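Local coordinates for possible glutathione S-transferase (Rhodopseudomonas palustris, PDB 3M8N), which probably catalyses the conjugation of glutathione to electrophilic compounds, at residues 126-129 and 130-134; 111-115 and 116-120; 99-102 and 103-107. One frame throughout, in Å; residues are numbered along the deposited sequence.

Interaction 1 (126-129 and 130-134); sequences THAL and EDWLE
Ala128 presses its methyl group against the indole of Trp132, four residues further along. CB sits over the face of the six-membered ring, 3.6 Å from the centroid of that Trp132 ring and 22° off its normal. It therefore makes a CH-pi contact, displaced from the middle toward the rim, where CB comes within 3.3 Å of Trp132 CZ2. The indole can lie back over the preceding residues because its CG stands beside the backbone N and anti to the carbonyl carbon (chi1 -71°). The backbone N of Leu129 lies over the same face, also toward the rim. A small residue suits position 128, since a methyl group fills the space under the ring without pushing it from the helix. Trp114 of helix 87-117 meets the outer rim of the indole, its plane only about 15° from that of Trp132.

Leu129 branches away from the indole face. Its CD1 only grazes the indole, 4.5 Å from Trp132 CE3, and the side chain also packs on Leu115 and Asp176. Leu133, one turn on, likewise reaches Asp176, and Phe177 as well.

Backbone bonds hold the turn that carries these groups. Trp132 N donates to Ala128 O at 3.3 Å, with a weak second bond to the same oxygen from Asp131 N. Leu133 N reaches Leu129 O at 2.9 Å, an almost straight bond. Acidic Glu130 and Asp131 suit this helix end, where their charge would probably interact favourably with the helix dipole. An i to i+4 CH-pi contact thus opens helix 129-146, and the same indole packs on Asn107 and Ser110 of helix 87-117 in the all-helical C-terminal domain of the glutathione S-transferase fold.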
loop_
_atom_site.group_PDB
_atom_site.type_symbol
_atom_site.label_atom_id
_atom_site.label_comp_id
_atom_site.label_asym_id
_atom_site.label_seq_id
_atom_site.Cartn_x
_atom_site.Cartn_y
_atom_site.Cartn_z
ATOM N N THR A 126 0.653 -8.092 -24.507
ATOM C CA THR A 126 1.965 -7.933 -25.136
ATOM C C THR A 126 2.488 -6.514 -25.015
ATOM O O THR A 126 3.676 -6.296 -24.930
ATOM C CB THR A 126 1.929 -8.351 -26.605
ATOM O OG1 THR A 126 0.976 -7.525 -27.279
ATOM C CG2 THR A 126 1.553 -9.875 -26.763
ATOM N N HIS A 127 1.585 -5.551 -24.975
ATOM C CA HIS A 127 1.976 -4.161 -24.804
ATOM C C HIS A 127 2.415 -3.816 -23.375
ATOM O O HIS A 127 3.073 -2.796 -23.160
ATOM C CB HIS A 127 0.834 -3.215 -25.215
ATOM C CG HIS A 127 0.337 -3.420 -26.619
ATOM N ND1 HIS A 127 1.152 -3.301 -27.732
ATOM C CD2 HIS A 127 -0.901 -3.717 -27.094
ATOM C CE1 HIS A 127 0.445 -3.542 -28.825
ATOM N NE2 HIS A 127 -0.804 -3.794 -28.466
ATOM N N ALA A 128 2.014 -4.610 -22.386
ATOM C CA ALA A 128 2.244 -4.210 -21.010
ATOM C C ALA A 128 3.548 -4.796 -20.529
ATOM O O ALA A 128 4.274 -4.179 -19.773
ATOM C CB ALA A 128 1.120 -4.652 -20.175
ATOM N N LEU A 129 3.860 -5.976 -21.038
ATOM C CA LEU A 129 5.001 -6.731 -20.626
ATOM C C LEU A 129 6.303 -6.007 -20.354
ATOM O O LEU A 129 6.892 -6.175 -19.306
ATOM C CB LEU A 129 5.273 -7.762 -21.663
ATOM C CG LEU A 129 5.196 -9.082 -20.973
ATOM C CD1 LEU A 129 3.843 -9.694 -21.341
ATOM C CD2 LEU A 129 6.364 -9.903 -21.457
ATOM N N GLU A 130 6.816 -5.235 -21.281
ATOM C CA GLU A 130 8.215 -4.824 -21.088
ATOM C C GLU A 130 8.371 -3.706 -20.018
ATOM O O GLU A 130 9.472 -3.468 -19.464
ATOM C CB GLU A 130 8.942 -4.600 -22.447
ATOM C CG GLU A 130 9.849 -3.357 -22.559
ATOM C CD GLU A 130 9.120 -2.178 -23.231
ATOM O OE1 GLU A 130 8.895 -2.262 -24.465
ATOM O OE2 GLU A 130 8.765 -1.183 -22.533
ATOM N N ASP A 131 7.237 -3.056 -19.720
ATOM C CA ASP A 131 7.110 -2.187 -18.560
ATOM C C ASP A 131 7.091 -2.967 -17.272
ATOM O O ASP A 131 7.749 -2.568 -16.328
ATOM C CB ASP A 131 5.819 -1.436 -18.634
ATOM C CG ASP A 131 5.899 -0.314 -19.565
ATOM O OD1 ASP A 131 6.951 0.385 -19.504
ATOM O OD2 ASP A 131 4.922 -0.141 -20.356
ATOM N N TRP A 132 6.319 -4.059 -17.244
ATOM C CA TRP A 132 6.225 -4.910 -16.073
ATOM C C TRP A 132 7.623 -5.357 -15.735
ATOM O O TRP A 132 8.065 -5.230 -14.590
ATOM C CB TRP A 132 5.305 -6.094 -16.308
ATOM C CG TRP A 132 3.942 -5.661 -16.381
ATOM C CD1 TRP A 132 3.442 -4.474 -15.944
ATOM C CD2 TRP A 132 2.853 -6.382 -16.917
ATOM N NE1 TRP A 132 2.085 -4.413 -16.167
ATOM C CE2 TRP A 132 1.701 -5.581 -16.771
ATOM C CE3 TRP A 132 2.723 -7.650 -17.511
ATOM C CZ2 TRP A 132 0.428 -5.995 -17.204
ATOM C CZ3 TRP A 132 1.418 -8.071 -17.930
ATOM C CH2 TRP A 132 0.308 -7.235 -17.762
ATOM N N LEU A 133 8.332 -5.840 -16.755
ATOM C CA LEU A 133 9.707 -6.253 -16.606
ATOM C C LEU A 133 10.581 -5.047 -16.212
ATOM O O LEU A 133 11.312 -5.065 -15.208
ATOM C CB LEU A 133 10.201 -6.950 -17.888
ATOM C CG LEU A 133 9.687 -8.370 -18.179
ATOM C CD1 LEU A 133 10.577 -9.116 -19.178
ATOM C CD2 LEU A 133 9.591 -9.234 -16.953
ATOM N N GLU A 134 10.500 -3.996 -17.004
ATOM C CA GLU A 134 11.301 -2.858 -16.707
ATOM C C GLU A 134 11.061 -2.398 -15.226
ATOM O O GLU A 134 12.017 -2.133 -14.495
ATOM C CB GLU A 134 11.139 -1.785 -17.826
ATOM C CG GLU A 134 10.968 -0.293 -17.422
ATOM C CD GLU A 134 12.087 0.281 -16.512
ATOM O OE1 GLU A 134 13.278 0.159 -16.882
ATOM O OE2 GLU A 134 11.769 0.871 -15.424
#

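Interaction 2 (111-115 and 116-120); sequences AYFWL and CLVKG
Helix 87-117 closes in a widened, pi-type turn, and there the ring of Phe113 meets Leu117 through CD1 and Val118 through CE2, both obliquely. CD1 approaches Leu117 CD2 at 3.7 Å, while CE2 of the Phe113 ring is tightly packed against Val118 CG2 at 3.2 Å. Val118 also lies alongside Trp114, pointing the same way, with its CG2 4.0 Å from Trp114 CE3. One methyl of the beta-branched side chain thus rests in the angle between the two rings, touching both. Phe113 CG is anti to the backbone N (chi1 180°), which carries its ring forward to these partners.

Tyr112 leans on the next residues round. Its CD1 is 4.0 Å from Cys116 CB, and the sulfur makes an oblique sulfur-aromatic contact, while CE2 touches Leu117. The Tyr112 hydroxyl is hydrogen-bonded to the carbonyl O of Arg11. Cys116 also packs on Cys175, its disulfide partner in another structure of this protein; here the two are not bonded.

Phe113 O is gripped twice. Val118 N comes nearly head-on at 2.9 Å, the i+5 bond of the wide turn, and Leu117 N approaches from above the carbonyl plane. Tyr112 O receives Cys116 N at 3.0 Å and a weaker bond from Leu117 N. Past these bonds Val118 leaves helical geometry, so this long helix of the GST C-terminal domain ends on a pi-type i+5 bond.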
loop_
_atom_site.group_PDB
_atom_site.type_symbol
_atom_site.label_atom_id
_atom_site.label_comp_id
_atom_site.label_asym_id
_atom_site.label_seq_id
_atom_site.Cartn_x
_atom_site.Cartn_y
_atom_site.Cartn_z
ATOM N N ALA A 111 2.257 -9.342 -14.137
ATOM C CA ALA A 111 3.040 -10.381 -14.823
ATOM C C ALA A 111 2.593 -11.776 -14.400
ATOM O O ALA A 111 2.211 -12.591 -15.227
ATOM C CB ALA A 111 4.588 -10.166 -14.568
ATOM N N TYR A 112 2.580 -12.023 -13.088
ATOM C CA TYR A 112 2.075 -13.280 -12.531
ATOM C C TYR A 112 0.642 -13.580 -12.948
ATOM O O TYR A 112 0.271 -14.706 -13.301
ATOM C CB TYR A 112 2.187 -13.282 -10.985
ATOM C CG TYR A 112 1.511 -14.482 -10.353
ATOM C CD1 TYR A 112 2.121 -15.733 -10.364
ATOM C CD2 TYR A 112 0.241 -14.366 -9.786
ATOM C CE1 TYR A 112 1.507 -16.829 -9.823
ATOM C CE2 TYR A 112 -0.395 -15.457 -9.239
ATOM C CZ TYR A 112 0.247 -16.686 -9.271
ATOM O OH TYR A 112 -0.377 -17.771 -8.750
ATOM N N PHE A 113 -0.205 -12.572 -12.855
ATOM C CA PHE A 113 -1.606 -12.832 -13.077
ATOM C C PHE A 113 -1.805 -13.235 -14.522
ATOM O O PHE A 113 -2.453 -14.246 -14.809
ATOM C CB PHE A 113 -2.456 -11.596 -12.739
ATOM C CG PHE A 113 -3.914 -11.812 -12.953
ATOM C CD1 PHE A 113 -4.667 -12.505 -12.008
ATOM C CD2 PHE A 113 -4.534 -11.361 -14.109
ATOM C CE1 PHE A 113 -6.034 -12.736 -12.213
ATOM C CE2 PHE A 113 -5.890 -11.575 -14.328
ATOM C CZ PHE A 113 -6.647 -12.250 -13.386
ATOM N N TRP A 114 -1.248 -12.412 -15.408
ATOM C CA TRP A 114 -1.486 -12.528 -16.862
ATOM C C TRP A 114 -0.687 -13.646 -17.493
ATOM O O TRP A 114 -1.237 -14.434 -18.243
ATOM C CB TRP A 114 -1.262 -11.173 -17.580
ATOM C CG TRP A 114 -2.334 -10.218 -17.226
ATOM C CD1 TRP A 114 -2.257 -9.173 -16.348
ATOM C CD2 TRP A 114 -3.675 -10.250 -17.697
ATOM N NE1 TRP A 114 -3.478 -8.559 -16.244
ATOM C CE2 TRP A 114 -4.362 -9.200 -17.071
ATOM C CE3 TRP A 114 -4.359 -11.069 -18.597
ATOM C CZ2 TRP A 114 -5.690 -8.937 -17.319
ATOM C CZ3 TRP A 114 -5.677 -10.807 -18.850
ATOM C CH2 TRP A 114 -6.335 -9.741 -18.216
ATOM N N LEU A 115 0.587 -13.746 -17.113
ATOM C CA LEU A 115 1.461 -14.753 -17.695
ATOM C C LEU A 115 1.336 -16.128 -17.068
ATOM O O LEU A 115 1.623 -17.116 -17.699
ATOM C CB LEU A 115 2.917 -14.300 -17.701
ATOM C CG LEU A 115 3.192 -12.948 -18.317
ATOM C CD1 LEU A 115 4.700 -12.680 -18.343
ATOM C CD2 LEU A 115 2.521 -12.760 -19.721
ATOM N N CYS A 116 0.913 -16.206 -15.824
ATOM C CA CYS A 116 0.868 -17.503 -15.153
ATOM C C CYS A 116 -0.540 -17.930 -14.836
ATOM O O CYS A 116 -0.810 -19.118 -14.815
ATOM C CB CYS A 116 1.759 -17.609 -13.872
ATOM S SG CYS A 116 3.567 -17.103 -13.913
ATOM N N LEU A 117 -1.454 -17.004 -14.593
ATOM C CA LEU A 117 -2.768 -17.435 -14.115
ATOM C C LEU A 117 -3.911 -17.459 -15.151
ATOM O O LEU A 117 -4.728 -18.377 -15.177
ATOM C CB LEU A 117 -3.119 -16.587 -12.905
ATOM C CG LEU A 117 -4.097 -17.026 -11.839
ATOM C CD1 LEU A 117 -3.728 -18.394 -11.297
ATOM C CD2 LEU A 117 -4.032 -15.967 -10.748
ATOM N N VAL A 118 -3.981 -16.424 -15.979
ATOM C CA VAL A 118 -5.022 -16.310 -16.986
ATOM C C VAL A 118 -4.657 -17.140 -18.174
ATOM O O VAL A 118 -3.599 -16.934 -18.776
ATOM C CB VAL A 118 -5.124 -14.892 -17.457
ATOM C CG1 VAL A 118 -5.926 -14.806 -18.718
ATOM C CG2 VAL A 118 -5.756 -14.060 -16.379
ATOM N N LYS A 119 -5.520 -18.092 -18.511
ATOM C CA LYS A 119 -5.247 -18.998 -19.634
ATOM C C LYS A 119 -5.116 -18.184 -20.946
ATOM O O LYS A 119 -5.948 -17.329 -21.218
ATOM C CB LYS A 119 -6.325 -20.083 -19.713
ATOM C CG LYS A 119 -5.846 -21.380 -20.281
ATOM C CD LYS A 119 -6.874 -21.924 -21.262
ATOM C CE LYS A 119 -6.259 -22.153 -22.642
ATOM N NZ LYS A 119 -5.228 -23.225 -22.620
ATOM N N GLY A 120 -4.039 -18.406 -21.709
ATOM C CA GLY A 120 -3.696 -17.551 -22.851
ATOM C C GLY A 120 -3.629 -16.052 -22.586
ATOM O O GLY A 120 -4.035 -15.253 -23.424
#

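Interaction 3 (99-102 and 103-107)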
loop_
_atom_site.group_PDB
_atom_site.type_symbol
_atom_site.label_atom_id
_atom_site.label_comp_id
_atom_site.label_asym_id
_atom_site.label_seq_id
_atom_site.Cartn_x
_atom_site.Cartn_y
_atom_site.Cartn_z
ATOM N N PHE A 99 5.538 0.222 -0.502
ATOM C CA PHE A 99 6.400 -0.036 -1.637
ATOM C C PHE A 99 5.952 -1.228 -2.368
ATOM O O PHE A 99 5.878 -1.160 -3.554
ATOM C CB PHE A 99 7.832 -0.198 -1.190
ATOM C CG PHE A 99 8.787 -0.714 -2.263
ATOM C CD1 PHE A 99 9.463 0.149 -3.091
ATOM C CD2 PHE A 99 9.082 -2.069 -2.357
ATOM C CE1 PHE A 99 10.372 -0.360 -4.029
ATOM C CE2 PHE A 99 9.986 -2.537 -3.291
ATOM C CZ PHE A 99 10.608 -1.699 -4.109
ATOM N N GLU A 100 5.626 -2.312 -1.695
ATOM C CA GLU A 100 5.109 -3.495 -2.391
ATOM C C GLU A 100 3.855 -3.157 -3.150
ATOM O O GLU A 100 3.687 -3.592 -4.242
ATOM C CB GLU A 100 4.850 -4.646 -1.418
ATOM C CG GLU A 100 4.444 -5.981 -2.025
ATOM C CD GLU A 100 2.921 -6.207 -2.236
ATOM O OE1 GLU A 100 2.077 -5.370 -1.907
ATOM O OE2 GLU A 100 2.511 -7.236 -2.787
ATOM N N GLN A 101 2.982 -2.348 -2.591
ATOM C CA GLN A 101 1.697 -1.960 -3.241
ATOM C C GLN A 101 1.796 -1.190 -4.586
ATOM O O GLN A 101 1.074 -1.507 -5.492
ATOM C CB GLN A 101 0.785 -1.205 -2.229
ATOM C CG GLN A 101 -0.750 -1.489 -2.262
ATOM C CD GLN A 101 -1.113 -2.910 -2.553
ATOM O OE1 GLN A 101 -1.765 -3.178 -3.546
ATOM N NE2 GLN A 101 -0.640 -3.854 -1.730
ATOM N N HIS A 102 2.684 -0.203 -4.705
ATOM C CA HIS A 102 2.874 0.514 -5.981
ATOM C C HIS A 102 3.984 0.002 -6.914
ATOM O O HIS A 102 3.911 0.251 -8.073
ATOM C CB HIS A 102 3.046 2.020 -5.764
ATOM C CG HIS A 102 4.371 2.395 -5.195
ATOM N ND1 HIS A 102 5.455 2.694 -5.982
ATOM C CD2 HIS A 102 4.776 2.562 -3.918
ATOM C CE1 HIS A 102 6.489 2.977 -5.211
ATOM N NE2 HIS A 102 6.108 2.894 -3.951
ATOM N N ALA A 103 4.962 -0.739 -6.397
ATOM C CA ALA A 103 6.081 -1.270 -7.184
ATOM C C ALA A 103 6.061 -2.744 -7.539
ATOM O O ALA A 103 6.434 -3.073 -8.612
ATOM C CB ALA A 103 7.413 -0.882 -6.581
ATOM N N LEU A 104 5.596 -3.636 -6.677
ATOM C CA LEU A 104 5.501 -5.099 -6.991
ATOM C C LEU A 104 4.197 -5.608 -7.559
ATOM O O LEU A 104 4.208 -6.307 -8.593
ATOM C CB LEU A 104 5.835 -6.001 -5.790
ATOM C CG LEU A 104 7.192 -6.655 -5.757
ATOM C CD1 LEU A 104 8.261 -5.597 -5.788
ATOM C CD2 LEU A 104 7.297 -7.419 -4.522
ATOM N N GLU A 105 3.096 -5.319 -6.853
ATOM C CA GLU A 105 1.779 -5.676 -7.281
ATOM C C GLU A 105 1.519 -5.289 -8.721
ATOM O O GLU A 105 1.201 -6.145 -9.498
ATOM C CB GLU A 105 0.750 -5.007 -6.379
ATOM C CG GLU A 105 -0.714 -4.932 -6.951
ATOM C CD GLU A 105 -1.634 -5.980 -6.330
ATOM O OE1 GLU A 105 -1.410 -6.306 -5.162
ATOM O OE2 GLU A 105 -2.575 -6.469 -6.988
ATOM N N PRO A 106 1.683 -4.004 -9.083
ATOM C CA PRO A 106 1.358 -3.589 -10.441
ATOM C C PRO A 106 2.253 -4.132 -11.577
ATOM O O PRO A 106 1.896 -4.011 -12.738
ATOM C CB PRO A 106 1.499 -2.075 -10.376
ATOM C CG PRO A 106 1.520 -1.773 -8.937
ATOM C CD PRO A 106 2.219 -2.867 -8.334
ATOM N N ASN A 107 3.374 -4.724 -11.245
ATOM C CA ASN A 107 4.310 -5.137 -12.227
ATOM C C ASN A 107 4.580 -6.601 -12.135
ATOM O O ASN A 107 4.287 -7.354 -13.064
ATOM C CB ASN A 107 5.585 -4.345 -12.021
ATOM C CG ASN A 107 5.389 -2.880 -12.266
ATOM O OD1 ASN A 107 5.653 -2.059 -11.399
ATOM N ND2 ASN A 107 4.926 -2.542 -13.440
#
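Phe99 and Ala103 stand one turn apart on helix 87-117 of the GST C-terminal domain, where the alpha helix widens into a pi-type turn ahead of a proline kink. Among the apolar contacts, Ala103 CB lies over one face of the Phe99 ring, 4.1 Å from its centroid. With CG anti to the backbone N (chi1 170°), the phenyl swings along the helix above this methyl, and a small side chain fits beneath it. The ring also meets Trp96 edge-to-face. The Leu104 and Glu100 side chains cross at about a right angle, with Leu104 CB 4.0 Å from Glu100 CG, and the leucine goes on to pack against Leu165 and Ala139 of other helices.

The backbone bonds mark the change of helix type. Ala103 N to Phe99 O is an ordinary i+4 bond of 3.0 Å. Glu100 O instead holds two donors: Glu105 N almost straight on at 3.2 Å, the i+5 bond of a pi turn, and Leu104 N from above the carbonyl plane.

Polar and charged groups turn mostly to outside partners. Gln101 and Glu105 run side by side, their planes 42° apart, and Glu105 OE1 is hydrogen-bonded to Asn14. Glu100 forms a salt bridge with Lys17, tying this helix to the thioredoxin-like domain; its carboxylate and that of Glu105 lie near each other, and Lys17 would probably offset the repulsion. His102 NE2 is hydrogen-bonded to Glu68 of the second subunit, so the same turn also takes part in the dimer contact.

Pro106, having no N-H to give, cannot bond back to the previous turn. Its ring fills that place instead: CD lies 3.4 Å from Gln101 O, and CG comes within 3.2 Å of His102 O.

Interactions 3 and 2 follow each other down helix 87-117, their centres about 17 Å apart, and each contains a pi-type turn. Interaction 1 opens the next helix, 129-146, and packs back on both. Trp132 is the joint: its CH2 lies 3.5 Å from Trp114 CD1 in interaction 2, while its NE1 is 3.5 Å from Pro106 O in interaction 3. Leu129 CD1 adds a touch on Leu115 CD2 at 3.7 Å. Interactions 2 and 3 also reach across to the thioredoxin-like domain, through Arg11, Asn14 and Lys17; in this superfamily the glutathione site is formed mainly by that domain. The second subunit meets interaction 3.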